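Tubulin-like protein CetZ1 (Haloferax volcanii, PDB 4B46) binds GTP as a tubulin-like cytoskeletal protein and controls cell shape, being essential for the rod-shaped cells needed for efficient swimming. Local coordinates at residues 136-141 against 168-173; 147-151 against 357-362. All coordinates share one frame; numbering follows the deposited sequence.

Interaction 1: 136-141 against 168-173; sequences ILPGSD and DNDAWR. With GDP (guanosine-5'-diphosphate), chain B.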
ATOM      1  N   ILE A 136       5.586   4.143  -1.476  1.00 13.37           N
ATOM      2  CA  ILE A 136       6.214   3.556  -2.646  1.00 15.09           C
ATOM      3  C   ILE A 136       7.636   4.096  -2.799  1.00 19.50           C
ATOM      4  O   ILE A 136       7.830   5.303  -3.004  1.00 16.60           O
ATOM      5  CB  ILE A 136       5.392   3.857  -3.902  1.00 15.61           C
ATOM      6  CG1 ILE A 136       4.011   3.207  -3.798  1.00 16.71           C
ATOM      7  CG2 ILE A 136       6.159   3.422  -5.148  1.00 16.16           C
ATOM      8  CD1 ILE A 136       2.993   3.735  -4.799  1.00 14.33           C
ATOM      9  N   LEU A 137       8.626   3.209  -2.668  1.00 13.15           N
ATOM     10  CA  LEU A 137      10.031   3.606  -2.712  1.00 15.52           C
ATOM     11  C   LEU A 137      10.501   3.769  -4.143  1.00 15.26           C
ATOM     12  O   LEU A 137       9.986   3.103  -5.043  1.00 14.86           O
ATOM     13  CB  LEU A 137      10.916   2.581  -1.985  1.00 15.76           C
ATOM     14  CG  LEU A 137      10.530   2.334  -0.528  1.00 17.39           C
ATOM     15  CD1 LEU A 137      11.508   1.363   0.149  1.00 11.63           C
ATOM     16  CD2 LEU A 137      10.447   3.642   0.224  1.00 15.65           C
ATOM     17  N   PRO A 138      11.490   4.655  -4.363  1.00 16.00           N
ATOM     18  CA  PRO A 138      11.911   4.954  -5.733  1.00 13.86           C
ATOM     19  C   PRO A 138      12.833   3.897  -6.310  1.00 20.86           C
ATOM     20  O   PRO A 138      13.385   3.071  -5.573  1.00 20.27           O
ATOM     21  CB  PRO A 138      12.684   6.280  -5.578  1.00 15.39           C
ATOM     22  CG  PRO A 138      13.252   6.223  -4.211  1.00 15.22           C
ATOM     23  CD  PRO A 138      12.190   5.501  -3.375  1.00 16.14           C
ATOM     24  N   GLY A 139      12.987   3.929  -7.627  1.00 16.11           N
ATOM     25  CA  GLY A 139      13.979   3.109  -8.300  1.00 17.12           C
ATOM     26  C   GLY A 139      15.341   3.711  -8.065  1.00 18.48           C
ATOM     27  O   GLY A 139      15.489   4.932  -8.023  1.00 20.00           O
ATOM     28  N   SER A 140      16.344   2.857  -7.922  1.00 17.76           N
ATOM     29  CA  SER A 140      17.710   3.312  -7.692  1.00 21.81           C
ATOM     30  C   SER A 140      18.294   4.019  -8.909  1.00 24.03           C
ATOM     31  O   SER A 140      19.334   4.652  -8.812  1.00 24.29           O
ATOM     32  CB  SER A 140      18.611   2.139  -7.286  1.00 29.77           C
ATOM     33  OG  SER A 140      18.586   1.119  -8.272  1.00 25.53           O
ATOM     34  N   ASP A 141      17.618   3.917 -10.048  1.00 22.99           N
ATOM     35  CA  ASP A 141      18.049   4.607 -11.262  1.00 24.37           C
ATOM     36  C   ASP A 141      17.546   6.063 -11.355  1.00 21.93           C
ATOM     37  O   ASP A 141      17.964   6.805 -12.241  1.00 22.28           O
ATOM     38  CB  ASP A 141      17.611   3.816 -12.503  1.00 30.81           C
ATOM     39  CG  ASP A 141      16.113   3.504 -12.507  1.00 40.96           C
ATOM     40  OD1 ASP A 141      15.481   3.495 -11.418  1.00 27.54           O
ATOM     41  OD2 ASP A 141      15.572   3.265 -13.611  1.00 47.02           O
ATOM     42  N   ASP A 168       8.369  -1.342  -3.077  1.00 19.01           N
ATOM     43  CA  ASP A 168       9.641  -0.775  -3.529  1.00 18.88           C
ATOM     44  C   ASP A 168       9.761  -0.841  -5.057  1.00 21.14           C
ATOM     45  O   ASP A 168       9.989  -1.916  -5.614  1.00 16.79           O
ATOM     46  CB  ASP A 168      10.795  -1.538  -2.854  1.00 16.76           C
ATOM     47  CG  ASP A 168      12.157  -0.873  -3.054  1.00 21.93           C
ATOM     48  OD1 ASP A 168      12.266   0.116  -3.819  1.00 17.67           O
ATOM     49  OD2 ASP A 168      13.131  -1.344  -2.428  1.00 15.81           O
ATOM     50  N   ASN A 169       9.613   0.298  -5.739  1.00 14.87           N
ATOM     51  CA  ASN A 169       9.805   0.324  -7.196  1.00 14.72           C
ATOM     52  C   ASN A 169      11.136  -0.270  -7.632  1.00 15.81           C
ATOM     53  O   ASN A 169      11.239  -0.829  -8.720  1.00 18.22           O
ATOM     54  CB  ASN A 169       9.727   1.748  -7.759  1.00 18.48           C
ATOM     55  CG  ASN A 169       8.304   2.274  -7.850  1.00 20.05           C
ATOM     56  OD1 ASN A 169       7.329   1.527  -7.691  1.00 20.11           O
ATOM     57  ND2 ASN A 169       8.180   3.569  -8.115  1.00 18.42           N
ATOM     58  N   ASP A 170      12.166  -0.138  -6.803  1.00 15.39           N
ATOM     59  CA  ASP A 170      13.487  -0.614  -7.215  1.00 16.46           C
ATOM     60  C   ASP A 170      13.519  -2.139  -7.416  1.00 18.88           C
ATOM     61  O   ASP A 170      14.301  -2.653  -8.218  1.00 19.67           O
ATOM     62  CB  ASP A 170      14.565  -0.184  -6.218  1.00 21.61           C
ATOM     63  CG  ASP A 170      15.966  -0.434  -6.741  1.00 22.74           C
ATOM     64  OD1 ASP A 170      16.276   0.036  -7.856  1.00 17.75           O
ATOM     65  OD2 ASP A 170      16.762  -1.098  -6.043  1.00 27.06           O
ATOM     66  N   ALA A 171      12.659  -2.854  -6.703  1.00 19.98           N
ATOM     67  CA  ALA A 171      12.610  -4.313  -6.818  1.00 24.27           C
ATOM     68  C   ALA A 171      11.730  -4.746  -7.982  1.00 20.95           C
ATOM     69  O   ALA A 171      11.719  -5.913  -8.355  1.00 22.38           O
ATOM     70  CB  ALA A 171      12.092  -4.932  -5.518  1.00 20.84           C
ATOM     71  N   TRP A 172      10.972  -3.807  -8.537  1.00 17.81           N
ATOM     72  CA  TRP A 172       9.996  -4.140  -9.564  1.00 18.21           C
ATOM     73  C   TRP A 172      10.240  -3.382 -10.876  1.00 21.37           C
ATOM     74  O   TRP A 172       9.332  -3.232 -11.694  1.00 29.21           O
ATOM     75  CB  TRP A 172       8.585  -3.865  -9.047  1.00 14.58           C
ATOM     76  CG  TRP A 172       8.208  -4.766  -7.891  1.00 17.53           C
ATOM     77  CD1 TRP A 172       8.514  -4.584  -6.580  1.00 17.54           C
ATOM     78  CD2 TRP A 172       7.471  -5.991  -7.970  1.00 17.54           C
ATOM     79  NE1 TRP A 172       8.013  -5.625  -5.830  1.00 15.16           N
ATOM     80  CE2 TRP A 172       7.359  -6.496  -6.659  1.00 20.73           C
ATOM     81  CE3 TRP A 172       6.896  -6.710  -9.021  1.00 23.10           C
ATOM     82  CZ2 TRP A 172       6.696  -7.691  -6.370  1.00 21.64           C
ATOM     83  CZ3 TRP A 172       6.235  -7.888  -8.735  1.00 26.59           C
ATOM     84  CH2 TRP A 172       6.138  -8.367  -7.419  1.00 21.57           C
ATOM     85  N   ARG A 173      11.463  -2.907 -11.075  1.00 24.49           N
ATOM     86  CA  ARG A 173      11.771  -2.133 -12.278  1.00 33.57           C
ATOM     87  C   ARG A 173      11.531  -2.926 -13.561  1.00 38.17           C
ATOM     88  O   ARG A 173      11.744  -4.137 -13.612  1.00 35.70           O
ATOM     89  CB  ARG A 173      13.203  -1.592 -12.226  1.00 35.06           C
ATOM     90  CG  ARG A 173      13.336  -0.358 -11.360  1.00 34.66           C
ATOM     91  CD  ARG A 173      14.604  -0.368 -10.535  1.00 39.55           C
ATOM     92  NE  ARG A 173      15.806  -0.210 -11.334  1.00 51.45           N
ATOM     93  CZ  ARG A 173      16.893  -0.960 -11.202  1.00 56.97           C
ATOM     94  NH1 ARG A 173      16.927  -1.936 -10.300  1.00 53.86           N
ATOM     95  NH2 ARG A 173      17.944  -0.736 -11.975  1.00 59.95           N
TER
HETATM   96  PB  GDP B1368       5.095  14.112  -6.267  1.00 19.24           P
HETATM   97  O1B GDP B1368       5.916  15.357  -6.081  1.00 17.26           O
HETATM   98  O2B GDP B1368       3.835  14.367  -7.062  1.00 17.24           O
HETATM   99  O3B GDP B1368       4.785  13.549  -4.904  1.00 16.32           O
HETATM  100  O3A GDP B1368       6.061  13.129  -7.078  1.00 18.80           O
HETATM  101  PA  GDP B1368       5.562  11.858  -7.911  1.00 18.22           P
HETATM  102  O1A GDP B1368       4.410  11.176  -7.254  1.00 17.92           O
HETATM  103  O2A GDP B1368       5.278  12.261  -9.331  1.00 15.31           O
HETATM  104  O5' GDP B1368       6.896  10.949  -7.876  1.00 17.34           O
HETATM  105  C5' GDP B1368       7.360  10.505  -6.598  1.00 15.23           C
HETATM  106  C4' GDP B1368       7.980   9.128  -6.741  1.00 16.55           C
HETATM  107  O4' GDP B1368       6.976   8.175  -7.046  1.00 16.17           O
HETATM  108  C3' GDP B1368       8.916   9.043  -7.931  1.00 15.26           C
HETATM  109  O3' GDP B1368      10.216   9.414  -7.494  1.00 23.00           O
HETATM  110  C2' GDP B1368       8.841   7.588  -8.368  1.00 18.14           C
HETATM  111  O2' GDP B1368       9.679   6.773  -7.545  1.00 16.77           O
HETATM  112  C1' GDP B1368       7.459   7.171  -7.967  1.00 19.09           C
HETATM  113  N9  GDP B1368       6.423   7.185  -9.009  1.00 15.59           N
HETATM  114  C8  GDP B1368       6.058   8.221  -9.792  1.00 19.04           C
HETATM  115  N7  GDP B1368       4.998   7.872 -10.570  1.00 22.24           N
HETATM  116  C5  GDP B1368       4.661   6.599 -10.247  1.00 22.37           C
HETATM  117  C6  GDP B1368       3.633   5.619 -10.655  1.00 20.25           C
HETATM  118  O6  GDP B1368       2.774   5.892 -11.536  1.00 18.50           O
HETATM  119  N1  GDP B1368       3.656   4.420 -10.059  1.00 18.24           N
HETATM  120  C2  GDP B1368       4.555   4.078  -9.119  1.00 18.79           C
HETATM  121  N2  GDP B1368       4.503   2.835  -8.586  1.00 19.67           N
HETATM  122  N3  GDP B1368       5.518   4.924  -8.688  1.00 20.38           N
HETATM  123  C4  GDP B1368       5.603   6.166  -9.209  1.00 20.12           C
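At the C-terminal ends of two neighbouring parallel strands of the GTPase domain, Leu137 and Asp168 form a parallel bridge, one of whose bonds runs from Asn169 N to Leu137 O at 2.9 Å. The Asn169 amide reads the guanine edge with both ends: ND2 gives a nearly straight bond to GDP N3 (3.0 Å, 170°), while OD1 accepts from GDP N2. Beyond the bridge, Asp170 OD1 takes two bonds from the same side of its carboxylate plane, Ser140 N (2.8 Å) from above it and Ser140 OG (2.6 Å) on the syn side, less steeply. Its CG stands anti to the backbone N (chi1 -169°), placing OD1 beside Ser140. With an alanine in its place, Ser140 N and OG would probably lose their common acceptor and Arg173 a nearby negative charge. Arg173 turns one guanidinium face to Ser140 OG; NH1 pairs with Asp170 OD1 by charge alone (3.2 Å), the oxygen lying well out of the guanidinium plane, and NE makes a long salt bridge to Asp141 OD1. Asp168 OD1 closes an Asx turn with Asp170 N, and its OD2 pairs with Arg354. Helix 179-198 packs on Asn169, helix 353-366 on Leu137 through Arg354 and Leu358.

Interaction 2: 147-151 against 357-362; sequences TLNAA and ELQQVA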
ATOM      1  N   THR A 147      16.291   9.249  -3.795  1.00 18.10           N
ATOM      2  CA  THR A 147      16.621   8.333  -2.709  1.00 17.31           C
ATOM      3  C   THR A 147      16.628   9.067  -1.362  1.00 19.26           C
ATOM      4  O   THR A 147      16.086   8.570  -0.371  1.00 17.17           O
ATOM      5  CB  THR A 147      17.992   7.682  -2.951  1.00 19.38           C
ATOM      6  OG1 THR A 147      17.998   7.094  -4.254  1.00 22.40           O
ATOM      7  CG2 THR A 147      18.272   6.612  -1.915  1.00 21.02           C
ATOM      8  N   LEU A 148      17.248  10.247  -1.339  1.00 16.29           N
ATOM      9  CA  LEU A 148      17.288  11.081  -0.136  1.00 21.19           C
ATOM     10  C   LEU A 148      15.891  11.511   0.314  1.00 18.53           C
ATOM     11  O   LEU A 148      15.573  11.433   1.503  1.00 17.72           O
ATOM     12  CB  LEU A 148      18.174  12.312  -0.350  1.00 17.38           C
ATOM     13  CG  LEU A 148      18.329  13.306   0.812  1.00 24.00           C
ATOM     14  CD1 LEU A 148      18.814  12.628   2.086  1.00 19.40           C
ATOM     15  CD2 LEU A 148      19.274  14.460   0.430  1.00 27.23           C
ATOM     16  N   ASN A 149      15.067  11.979  -0.619  1.00 15.12           N
ATOM     17  CA  ASN A 149      13.686  12.323  -0.276  1.00 14.54           C
ATOM     18  C   ASN A 149      12.961  11.149   0.351  1.00 18.73           C
ATOM     19  O   ASN A 149      12.230  11.318   1.323  1.00 15.58           O
ATOM     20  CB  ASN A 149      12.900  12.795  -1.494  1.00 14.32           C
ATOM     21  CG  ASN A 149      13.266  14.209  -1.909  1.00 25.09           C
ATOM     22  OD1 ASN A 149      13.896  14.943  -1.156  1.00 20.97           O
ATOM     23  ND2 ASN A 149      12.864  14.593  -3.109  1.00 15.13           N
ATOM     24  N   ALA A 150      13.179   9.953  -0.195  1.00 18.81           N
ATOM     25  CA  ALA A 150      12.462   8.777   0.276  1.00 16.68           C
ATOM     26  C   ALA A 150      12.898   8.419   1.684  1.00 19.73           C
ATOM     27  O   ALA A 150      12.072   8.080   2.540  1.00 21.06           O
ATOM     28  CB  ALA A 150      12.682   7.603  -0.663  1.00 14.33           C
ATOM     29  N   ALA A 151      14.202   8.500   1.909  1.00 14.53           N
ATOM     30  CA  ALA A 151      14.790   8.237   3.213  1.00 17.75           C
ATOM     31  C   ALA A 151      14.179   9.160   4.275  1.00 23.71           C
ATOM     32  O   ALA A 151      13.732   8.701   5.323  1.00 21.29           O
ATOM     33  CB  ALA A 151      16.309   8.422   3.149  1.00 17.10           C
ATOM     34  N   GLU A 357      19.411   0.940   4.555  1.00 18.83           N
ATOM     35  CA  GLU A 357      20.041   1.865   3.614  1.00 23.91           C
ATOM     36  C   GLU A 357      19.483   3.284   3.766  1.00 19.41           C
ATOM     37  O   GLU A 357      20.237   4.250   3.867  1.00 23.06           O
ATOM     38  CB  GLU A 357      19.821   1.431   2.167  1.00 20.55           C
ATOM     39  CG  GLU A 357      20.364   2.476   1.168  1.00 23.75           C
ATOM     40  CD  GLU A 357      19.564   2.556  -0.113  1.00 22.71           C
ATOM     41  OE1 GLU A 357      18.505   1.904  -0.193  1.00 20.07           O
ATOM     42  OE2 GLU A 357      20.011   3.254  -1.059  1.00 29.93           O
ATOM     43  N   LEU A 358      18.158   3.388   3.750  1.00 20.74           N
ATOM     44  CA  LEU A 358      17.481   4.669   3.847  1.00 21.82           C
ATOM     45  C   LEU A 358      17.819   5.376   5.157  1.00 30.21           C
ATOM     46  O   LEU A 358      18.113   6.573   5.164  1.00 27.83           O
ATOM     47  CB  LEU A 358      15.970   4.494   3.707  1.00 16.62           C
ATOM     48  CG  LEU A 358      15.486   4.041   2.332  1.00 23.16           C
ATOM     49  CD1 LEU A 358      13.963   3.938   2.336  1.00 22.62           C
ATOM     50  CD2 LEU A 358      15.958   4.992   1.248  1.00 26.28           C
ATOM     51  N   GLN A 359      17.792   4.635   6.262  1.00 22.05           N
ATOM     52  CA  GLN A 359      18.197   5.197   7.546  1.00 27.52           C
ATOM     53  C   GLN A 359      19.616   5.774   7.484  1.00 32.96           C
ATOM     54  O   GLN A 359      19.866   6.878   7.973  1.00 30.24           O
ATOM     55  CB  GLN A 359      18.058   4.159   8.670  1.00 29.21           C
ATOM     56  CG  GLN A 359      16.609   3.732   8.900  1.00 34.72           C
ATOM     57  CD  GLN A 359      16.451   2.581   9.889  1.00 38.92           C
ATOM     58  OE1 GLN A 359      17.383   1.807  10.132  1.00 34.44           O
ATOM     59  NE2 GLN A 359      15.258   2.462  10.457  1.00 33.48           N
ATOM     60  N   GLN A 360      20.536   5.034   6.867  1.00 29.06           N
ATOM     61  CA  GLN A 360      21.908   5.497   6.716  1.00 29.13           C
ATOM     62  C   GLN A 360      21.978   6.753   5.833  1.00 31.67           C
ATOM     63  O   GLN A 360      22.698   7.703   6.145  1.00 31.55           O
ATOM     64  CB  GLN A 360      22.788   4.393   6.130  1.00 30.50           C
ATOM     65  CG  GLN A 360      24.269   4.708   6.139  1.00 40.31           C
ATOM     66  CD  GLN A 360      24.855   4.673   7.532  1.00 47.68           C
ATOM     67  OE1 GLN A 360      24.631   3.725   8.282  1.00 47.27           O
ATOM     68  NE2 GLN A 360      25.595   5.714   7.893  1.00 50.70           N
ATOM     69  N   VAL A 361      21.235   6.739   4.730  1.00 23.77           N
ATOM     70  CA  VAL A 361      21.141   7.897   3.845  1.00 24.73           C
ATOM     71  C   VAL A 361      20.652   9.141   4.593  1.00 28.29           C
ATOM     72  O   VAL A 361      21.252  10.210   4.489  1.00 31.40           O
ATOM     73  CB  VAL A 361      20.209   7.609   2.648  1.00 21.37           C
ATOM     74  CG1 VAL A 361      19.855   8.902   1.919  1.00 24.44           C
ATOM     75  CG2 VAL A 361      20.864   6.623   1.697  1.00 23.92           C
ATOM     76  N   ALA A 362      19.573   8.994   5.354  1.00 25.52           N
ATOM     77  CA  ALA A 362      19.021  10.106   6.122  1.00 30.72           C
ATOM     78  C   ALA A 362      19.995  10.615   7.186  1.00 39.48           C
ATOM     79  O   ALA A 362      20.157  11.821   7.370  1.00 42.33           O
ATOM     80  CB  ALA A 362      17.715   9.700   6.758  1.00 25.66           C
TER
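Helices 144-160 and 353-366 cross almost at right angles here, the short axes of 147-151 and 357-362 approaching to 8.5 Å with a signed crossing angle of -100°. The tightest backbone approach is between Ala151 and Leu358, whose CA atoms are 4.5 Å apart, a spacing that the small alanine side chain permits. The Ala151 methyl points at the second helix and enters a patch made by Leu358, Val361 and Ala362: CB lies 3.3 Å from the carbonyl oxygen Leu358 O and 3.8 Å from Val361 CG1, and it also touches Ala362 CB. Leu358 lays its CB against Ala151, with CD2 3.9 Å from both Ala151 CB and the backbone oxygen Thr147 O. That oxygen already accepts the helical bond from Ala151 N. Val361 holds CG1 anti to its backbone N (chi1 167°), so that this branch touches both Ala151 CB and Leu148 CD1, the latter 3.9 Å from it; the Leu148 and Val361 side chains meet at a slant. At the margin, Thr147 CG2 lies 3.9 Å from Glu357 OE2, the two side chains crossing at about a right angle. Glu357 has its charge partner within its own helix, where OE1 forms a salt bridge with Arg354. The interface is thus carried by methyl and methylene groups against one another and against backbone oxygens, so close fit rather than polar pairing joins this GTPase-domain helix to the helix of the C-terminal family region.

Overall arrangement
The two contacts have centres about 13 Å apart and meet directly. Residues of 136-141 pack against both helices of interaction 2: Pro138 CD lies 3.5 Å from Ala150 CB, Pro138 CG is 4.2 Å from Thr147 CA, and Leu137 CD2 is 4.1 Å from Leu358 CD1. Strand 131-137 leads through the loop of interaction 1 into helix 144-160, and that loop continues to Glu142, which binds both Gly139 N and GDP. Interaction 1 touches the nucleotide directly, through Asn169 and Pro138, whereas the Thr147 side chain of interaction 2 lies about 9 Å from GDP. Arg354, at the start of helix 353-366, is shared by the two contacts.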